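Local coordinates for protein leucine aminopeptidase A1, chloroplastic (Solanum lycopersicum, PDB 5D8N) that removes N-terminal amino acids, preferably leucine, from peptides as a magnesium-dependent homohexameric M17 aminopeptidase, and also has chaperone activity, at residues 140-145 with 186-191; 376-381 with 467-472. The protein carries 1 engineered substitution. All coordinates share one frame; numbering follows the deposited sequence.

How the contacts relate
Contacts 1 and 2 lie on opposite sides of the chain's centre; their own centres are 57 Å apart and their nearest atoms about 45 Å apart. Contact 1 joins two parallel strands inside the mixed sheet of the N-terminal domain, away from the annotated sites, though the side chain of L188 lies about 9 Å from a bound magnesium ion. Contact 2 belongs to a small three-stranded sheet of the catalytic domain and borders the active site: the side chain of N472 is about 4 Å from that of R389, predicted to be catalytic, and the side chain of V381 about 5 Å from that of E387, a magnesium ligand. Only contact 2 meets a second subunit.

Contact 1. Residues 140-145 with 186-191; sequences IAVALA and ESLDIL
I140 straddles S187 and D189 in a parallel ladder: its N donates to S187 O at 3.1 Å, almost straight, and its O accepts D189 N at 2.9 Å. The ladder continues where V142 N reaches D189 O at 3.0 Å and V142 O accepts L191 N, also at 3.0 Å. On the sheet face that carries I140, V142, L188 and I190, one methyl does most of the joining. L188 swings CG anti to its own backbone N (chi1 163°), and its CD1 comes to rest 3.7 Å from V142 CG2 while also touching I140 CG1. Elsewhere A141 CB lies 4.0 Å from L191 CD1, and the CB atoms of A143 and L191 also approach. Beside the ladder a water donates to I140 O at 2.8 Å and hydrogen-bonds S187 OG, with a weak link to D189 OD2; these side chains are further held by N139 and W42, respectively. A second water accepts from L144 N and donates to L191 O at 2.7 Å. Farther out, helices 152-170 and 119-134 pack over V142, the former also over L188 and I190. Strands 31-35 and 46-52 flank the pair, the latter taking backbone bonds of A141 and A143. The two strands are thus parallel neighbours inside a mixed sheet; with aliphatic I140, V142, L188 and I190 on the helix-covered face, polar bonding there is left to the backbone.

Contact 2. Residues 376-381 with 467-472; sequences GKTIEV and VADMIN
D469 reaches over T378, and the two exchange hydrogen bonds between side chain and backbone. D469 CB lies 3.3 Å from T378 O, while D469 CG and OD1 come within 3.4 and 3.5 Å of T378 OG1. At the tip, OD2 accepts T378 N at 3.0 Å from above the carboxylate plane, 52° out of it, and S178 of the second subunit also hydrogen-bonds this oxygen. In return D469 N donates to T378 OG1 at 2.9 Å; chi1 of 53° tucks this hydroxyl between the threonine's own N and carbonyl carbon, and F176 O of the second subunit is its other partner. An alanine in place of D469 would take away the acceptor for T378 N and is likely to leave S178 of the second subunit without its carboxylate mate. E380 N donates to M470 O at 2.8 Å, while N472 N bonds E380 O weakly. A468 CB packs against the strand, 3.6 Å from E380 N. I379 and M470 lie side by side, I379 CG1 4.1 Å from M470 CG, with F486 and F490 nearby. E380 OE1 hydrogen-bonds S465 OG and OE2 forms a salt bridge with K323 of the second subunit. This short parallel pairing completes a three-stranded sheet with strand 370-372 in the catalytic domain, between a subunit interface and R389, a predicted catalytic residue, and E387, a magnesium ligand, which neighbour N472 and V381.

Contact 1. Residues 140-145 with 186-191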
ATOM      1  N   ILE A 140     -31.586 -17.428 -40.383  1.00 25.58           N
ATOM      2  CA  ILE A 140     -30.316 -18.093 -40.550  1.00 25.11           C
ATOM      3  C   ILE A 140     -30.462 -19.591 -40.461  1.00 25.31           C
ATOM      4  O   ILE A 140     -31.479 -20.104 -39.991  1.00 25.98           O
ATOM      5  CB  ILE A 140     -29.285 -17.606 -39.536  1.00 25.69           C
ATOM      6  CG1 ILE A 140     -29.587 -18.129 -38.138  1.00 27.05           C
ATOM      7  CG2 ILE A 140     -29.231 -16.087 -39.552  1.00 28.47           C
ATOM      8  CD1 ILE A 140     -28.495 -17.785 -37.145  1.00 31.19           C
ATOM      9  N   ALA A 141     -29.388 -20.276 -40.841  1.00 25.96           N
ATOM     10  CA  ALA A 141     -29.339 -21.724 -40.730  1.00 26.51           C
ATOM     11  C   ALA A 141     -27.965 -22.099 -40.224  1.00 24.73           C
ATOM     12  O   ALA A 141     -26.978 -21.465 -40.570  1.00 24.00           O
ATOM     13  CB  ALA A 141     -29.557 -22.354 -42.101  1.00 29.53           C
ATOM     14  N   VAL A 142     -27.901 -23.250 -39.590  1.00 22.99           N
ATOM     15  CA  VAL A 142     -26.644 -23.815 -39.166  1.00 23.81           C
ATOM     16  C   VAL A 142     -26.640 -25.277 -39.526  1.00 24.92           C
ATOM     17  O   VAL A 142     -27.620 -25.994 -39.278  1.00 25.61           O
ATOM     18  CB  VAL A 142     -26.440 -23.678 -37.642  1.00 23.80           C
ATOM     19  CG1 VAL A 142     -25.117 -24.288 -37.212  1.00 25.22           C
ATOM     20  CG2 VAL A 142     -26.483 -22.219 -37.232  1.00 24.63           C
ATOM     21  N   ALA A 143     -25.461 -25.720 -39.930  1.00 26.46           N
ATOM     22  CA  ALA A 143     -25.198 -27.128 -40.203  1.00 28.72           C
ATOM     23  C   ALA A 143     -23.748 -27.503 -39.878  1.00 26.19           C
ATOM     24  O   ALA A 143     -22.877 -26.633 -39.817  1.00 26.66           O
ATOM     25  CB  ALA A 143     -25.458 -27.369 -41.683  1.00 30.87           C
ATOM     26  N   LEU A 144     -23.478 -28.794 -39.733  1.00 25.92           N
ATOM     27  CA  LEU A 144     -22.107 -29.315 -39.654  1.00 29.15           C
ATOM     28  C   LEU A 144     -21.612 -29.734 -41.020  1.00 30.88           C
ATOM     29  O   LEU A 144     -22.372 -30.264 -41.818  1.00 35.96           O
ATOM     30  CB  LEU A 144     -22.014 -30.532 -38.728  1.00 29.18           C
ATOM     31  CG  LEU A 144     -22.537 -30.296 -37.317  1.00 31.98           C
ATOM     32  CD1 LEU A 144     -22.355 -31.531 -36.457  1.00 35.05           C
ATOM     33  CD2 LEU A 144     -21.821 -29.108 -36.686  1.00 34.11           C
ATOM     34  N   ALA A 145     -20.338 -29.510 -41.304  1.00 33.98           N
ATOM     35  CA  ALA A 145     -19.793 -29.921 -42.586  1.00 36.44           C
ATOM     36  C   ALA A 145     -19.796 -31.436 -42.675  1.00 41.20           C
ATOM     37  O   ALA A 145     -19.890 -31.985 -43.773  1.00 43.19           O
ATOM     38  CB  ALA A 145     -18.388 -29.394 -42.787  1.00 37.15           C
ATOM     39  N   GLU A 186     -34.657 -13.627 -36.238  1.00 32.55           N
ATOM     40  CA  GLU A 186     -36.039 -14.049 -36.048  1.00 33.89           C
ATOM     41  C   GLU A 186     -36.175 -15.559 -36.109  1.00 30.43           C
ATOM     42  O   GLU A 186     -37.097 -16.121 -35.528  1.00 30.76           O
ATOM     43  CB  GLU A 186     -36.932 -13.429 -37.120  1.00 37.01           C
ATOM     44  CG  GLU A 186     -37.202 -11.952 -36.892  1.00 45.40           C
ATOM     45  CD  GLU A 186     -37.990 -11.308 -38.025  1.00 55.65           C
ATOM     46  OE1 GLU A 186     -38.484 -12.011 -38.941  1.00 50.08           O
ATOM     47  OE2 GLU A 186     -38.103 -10.065 -37.988  1.00 65.99           O
ATOM     48  N   SER A 187     -35.357 -16.214 -36.922  1.00 30.04           N
ATOM     49  CA  SER A 187     -35.487 -17.657 -37.056  1.00 28.10           C
ATOM     50  C   SER A 187     -34.143 -18.349 -37.229  1.00 24.79           C
ATOM     51  O   SER A 187     -33.217 -17.810 -37.813  1.00 26.46           O
ATOM     52  CB  SER A 187     -36.450 -18.018 -38.189  1.00 32.74           C
ATOM     53  OG  SER A 187     -35.882 -17.854 -39.476  1.00 36.28           O
ATOM     54  N   LEU A 188     -34.084 -19.591 -36.776  1.00 24.94           N
ATOM     55  CA  LEU A 188     -32.940 -20.465 -36.974  1.00 22.99           C
ATOM     56  C   LEU A 188     -33.462 -21.797 -37.476  1.00 25.36           C
ATOM     57  O   LEU A 188     -34.268 -22.448 -36.798  1.00 25.12           O
ATOM     58  CB  LEU A 188     -32.208 -20.666 -35.647  1.00 21.78           C
ATOM     59  CG  LEU A 188     -31.233 -21.852 -35.571  1.00 21.21           C
ATOM     60  CD1 LEU A 188     -30.011 -21.663 -36.442  1.00 19.52           C
ATOM     61  CD2 LEU A 188     -30.796 -22.078 -34.138  1.00 22.55           C
ATOM     62  N   ASP A 189     -32.918 -22.225 -38.613  1.00 26.77           N
ATOM     63  CA  ASP A 189     -33.128 -23.566 -39.152  1.00 28.08           C
ATOM     64  C   ASP A 189     -31.870 -24.382 -38.905  1.00 28.07           C
ATOM     65  O   ASP A 189     -30.780 -24.002 -39.301  1.00 30.66           O
ATOM     66  CB  ASP A 189     -33.432 -23.503 -40.659  1.00 29.08           C
ATOM     67  CG  ASP A 189     -34.749 -22.802 -40.963  1.00 33.11           C
ATOM     68  OD1 ASP A 189     -35.667 -22.874 -40.116  1.00 35.18           O
ATOM     69  OD2 ASP A 189     -34.888 -22.186 -42.043  1.00 35.35           O
ATOM     70  N   ILE A 190     -32.014 -25.464 -38.163  1.00 28.44           N
ATOM     71  CA  ILE A 190     -30.929 -26.385 -37.962  1.00 27.76           C
ATOM     72  C   ILE A 190     -31.058 -27.520 -38.969  1.00 30.57           C
ATOM     73  O   ILE A 190     -32.074 -28.214 -39.020  1.00 29.50           O
ATOM     74  CB  ILE A 190     -30.950 -26.906 -36.517  1.00 27.43           C
ATOM     75  CG1 ILE A 190     -30.800 -25.723 -35.549  1.00 29.53           C
ATOM     76  CG2 ILE A 190     -29.819 -27.904 -36.298  1.00 25.76           C
ATOM     77  CD1 ILE A 190     -30.992 -26.110 -34.099  1.00 31.40           C
ATOM     78  N   LEU A 191     -29.986 -27.742 -39.715  1.00 32.53           N
ATOM     79  CA  LEU A 191     -30.002 -28.635 -40.867  1.00 31.67           C
ATOM     80  C   LEU A 191     -29.031 -29.796 -40.694  1.00 31.66           C
ATOM     81  O   LEU A 191     -28.024 -29.700 -39.979  1.00 30.68           O
ATOM     82  CB  LEU A 191     -29.622 -27.880 -42.143  1.00 32.79           C
ATOM     83  CG  LEU A 191     -30.348 -26.563 -42.439  1.00 32.91           C
ATOM     84  CD1 LEU A 191     -29.835 -25.963 -43.749  1.00 35.10           C
ATOM     85  CD2 LEU A 191     -31.855 -26.760 -42.477  1.00 30.75           C
TER
HETATM   86  O   HOH W   1     -34.162 -19.550 -40.650  1.00 37.22           O
HETATM   87  O   HOH W   2     -25.539 -30.678 -40.096  1.00 28.10           O

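Contact 2. Residues 376-381 with 467-472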
ATOM      1  N   GLY A 376     -28.076 -21.690  16.695  1.00 21.77           N
ATOM      2  CA  GLY A 376     -27.511 -21.353  17.995  1.00 21.63           C
ATOM      3  C   GLY A 376     -26.026 -21.043  17.996  1.00 21.38           C
ATOM      4  O   GLY A 376     -25.475 -20.706  19.057  1.00 21.84           O
ATOM      5  N   LYS A 377     -25.312 -21.323  16.907  1.00 20.55           N
ATOM      6  CA  LYS A 377     -23.862 -21.116  16.907  1.00 21.33           C
ATOM      7  C   LYS A 377     -23.554 -19.639  16.805  1.00 21.16           C
ATOM      8  O   LYS A 377     -24.252 -18.909  16.098  1.00 21.78           O
ATOM      9  CB  LYS A 377     -23.159 -21.878  15.778  1.00 22.38           C
ATOM     10  CG  LYS A 377     -23.317 -23.377  15.925  1.00 24.23           C
ATOM     11  CD  LYS A 377     -22.528 -24.147  14.883  1.00 24.41           C
ATOM     12  CE  LYS A 377     -22.795 -25.630  15.039  1.00 23.29           C
ATOM     13  NZ  LYS A 377     -22.066 -26.408  14.019  1.00 24.70           N
ATOM     14  N   THR A 378     -22.501 -19.208  17.502  1.00 20.32           N
ATOM     15  CA  THR A 378     -22.128 -17.798  17.520  1.00 19.15           C
ATOM     16  C   THR A 378     -20.928 -17.524  16.635  1.00 20.06           C
ATOM     17  O   THR A 378     -20.012 -18.365  16.532  1.00 20.99           O
ATOM     18  CB  THR A 378     -21.778 -17.335  18.941  1.00 19.71           C
ATOM     19  OG1 THR A 378     -20.793 -18.206  19.513  1.00 20.39           O
ATOM     20  CG2 THR A 378     -22.995 -17.373  19.807  1.00 20.36           C
ATOM     21  N   ILE A 379     -20.965 -16.376  15.965  1.00 18.84           N
ATOM     22  CA  ILE A 379     -19.938 -16.000  14.992  1.00 18.88           C
ATOM     23  C   ILE A 379     -19.403 -14.632  15.291  1.00 17.99           C
ATOM     24  O   ILE A 379     -20.160 -13.670  15.398  1.00 18.45           O
ATOM     25  CB  ILE A 379     -20.519 -15.965  13.562  1.00 19.38           C
ATOM     26  CG1 ILE A 379     -21.154 -17.313  13.227  1.00 20.64           C
ATOM     27  CG2 ILE A 379     -19.454 -15.622  12.535  1.00 19.05           C
ATOM     28  CD1 ILE A 379     -22.319 -17.163  12.271  1.00 25.11           C
ATOM     29  N   GLU A 380     -18.105 -14.576  15.546  1.00 17.81           N
ATOM     30  CA  GLU A 380     -17.428 -13.300  15.696  1.00 18.75           C
ATOM     31  C   GLU A 380     -17.049 -12.745  14.334  1.00 17.89           C
ATOM     32  O   GLU A 380     -16.345 -13.382  13.554  1.00 18.74           O
ATOM     33  CB  GLU A 380     -16.167 -13.422  16.548  1.00 21.38           C
ATOM     34  CG  GLU A 380     -15.396 -12.110  16.662  1.00 23.49           C
ATOM     35  CD  GLU A 380     -14.125 -12.234  17.487  1.00 26.99           C
ATOM     36  OE1 GLU A 380     -13.550 -13.356  17.617  1.00 24.14           O
ATOM     37  OE2 GLU A 380     -13.792 -11.177  18.070  1.00 29.64           O
ATOM     38  N   VAL A 381     -17.578 -11.578  14.016  1.00 18.94           N
ATOM     39  CA  VAL A 381     -17.440 -11.074  12.660  1.00 22.08           C
ATOM     40  C   VAL A 381     -16.149 -10.277  12.603  1.00 22.29           C
ATOM     41  O   VAL A 381     -16.153  -9.078  12.803  1.00 25.07           O
ATOM     42  CB  VAL A 381     -18.679 -10.258  12.237  1.00 23.65           C
ATOM     43  CG1 VAL A 381     -18.495  -9.712  10.833  1.00 28.22           C
ATOM     44  CG2 VAL A 381     -19.919 -11.127  12.291  1.00 24.77           C
ATOM     45  N   VAL A 467     -13.636 -15.609  21.735  0.59 21.15           N
ATOM     46  CA  VAL A 467     -14.873 -15.310  22.467  0.59 21.10           C
ATOM     47  C   VAL A 467     -16.111 -16.048  21.962  0.59 21.87           C
ATOM     48  O   VAL A 467     -16.997 -16.408  22.755  0.59 22.83           O
ATOM     49  CB  VAL A 467     -15.164 -13.800  22.498  0.59 22.48           C
ATOM     50  CG1 VAL A 467     -14.200 -13.083  23.424  0.59 24.25           C
ATOM     51  CG2 VAL A 467     -15.045 -13.203  21.102  0.59 24.49           C
ATOM     52  N   ALA A 468     -16.203 -16.264  20.651  1.00 21.33           N
ATOM     53  CA  ALA A 468     -17.379 -16.908  20.052  1.00 20.81           C
ATOM     54  C   ALA A 468     -17.061 -18.335  19.629  1.00 20.06           C
ATOM     55  O   ALA A 468     -15.951 -18.793  19.831  1.00 19.98           O
ATOM     56  CB  ALA A 468     -17.899 -16.096  18.853  1.00 21.84           C
ATOM     57  N   ASP A 469     -18.019 -19.037  19.027  1.00 19.07           N
ATOM     58  CA  ASP A 469     -17.752 -20.383  18.495  1.00 20.67           C
ATOM     59  C   ASP A 469     -16.748 -20.326  17.346  1.00 21.40           C
ATOM     60  O   ASP A 469     -16.074 -21.292  17.093  1.00 22.82           O
ATOM     61  CB  ASP A 469     -19.038 -21.108  18.036  1.00 21.21           C
ATOM     62  CG  ASP A 469     -19.989 -21.447  19.185  1.00 23.94           C
ATOM     63  OD1 ASP A 469     -19.585 -21.412  20.369  1.00 22.02           O
ATOM     64  OD2 ASP A 469     -21.207 -21.506  18.925  1.00 27.01           O
ATOM     65  N   MET A 470     -16.772 -19.274  16.543  1.00 21.00           N
ATOM     66  CA  MET A 470     -15.927 -19.214  15.363  1.00 20.59           C
ATOM     67  C   MET A 470     -15.833 -17.775  14.931  1.00 20.62           C
ATOM     68  O   MET A 470     -16.656 -16.949  15.333  1.00 20.88           O
ATOM     69  CB  MET A 470     -16.481 -20.058  14.224  1.00 20.24           C
ATOM     70  CG  MET A 470     -17.747 -19.484  13.579  1.00 21.65           C
ATOM     71  SD  MET A 470     -18.733 -20.712  12.652  1.00 22.59           S
ATOM     72  CE  MET A 470     -19.525 -21.619  13.961  1.00 24.84           C
ATOM     73  N   ILE A 471     -14.833 -17.495  14.095  1.00 20.10           N
ATOM     74  CA  ILE A 471     -14.780 -16.238  13.377  1.00 20.09           C
ATOM     75  C   ILE A 471     -15.340 -16.479  11.975  1.00 21.07           C
ATOM     76  O   ILE A 471     -15.463 -17.622  11.565  1.00 21.93           O
ATOM     77  CB  ILE A 471     -13.346 -15.671  13.279  1.00 21.46           C
ATOM     78  CG1 ILE A 471     -12.418 -16.632  12.532  1.00 21.41           C
ATOM     79  CG2 ILE A 471     -12.801 -15.332  14.663  1.00 22.58           C
ATOM     80  CD1 ILE A 471     -10.959 -16.204  12.501  1.00 22.42           C
ATOM     81  N   ASN A 472     -15.589 -15.413  11.215  1.00 21.28           N
ATOM     82  CA  ASN A 472     -16.149 -15.548   9.884  1.00 21.51           C
ATOM     83  C   ASN A 472     -15.118 -15.586   8.753  1.00 22.95           C
ATOM     84  O   ASN A 472     -15.380 -16.183   7.711  1.00 22.83           O
ATOM     85  CB  ASN A 472     -17.238 -14.504   9.621  1.00 21.87           C
ATOM     86  CG  ASN A 472     -16.677 -13.137   9.281  1.00 24.22           C
ATOM     87  OD1 ASN A 472     -15.904 -12.561  10.047  1.00 25.62           O
ATOM     88  ND2 ASN A 472     -17.189 -12.548   8.212  1.00 23.59           N
TER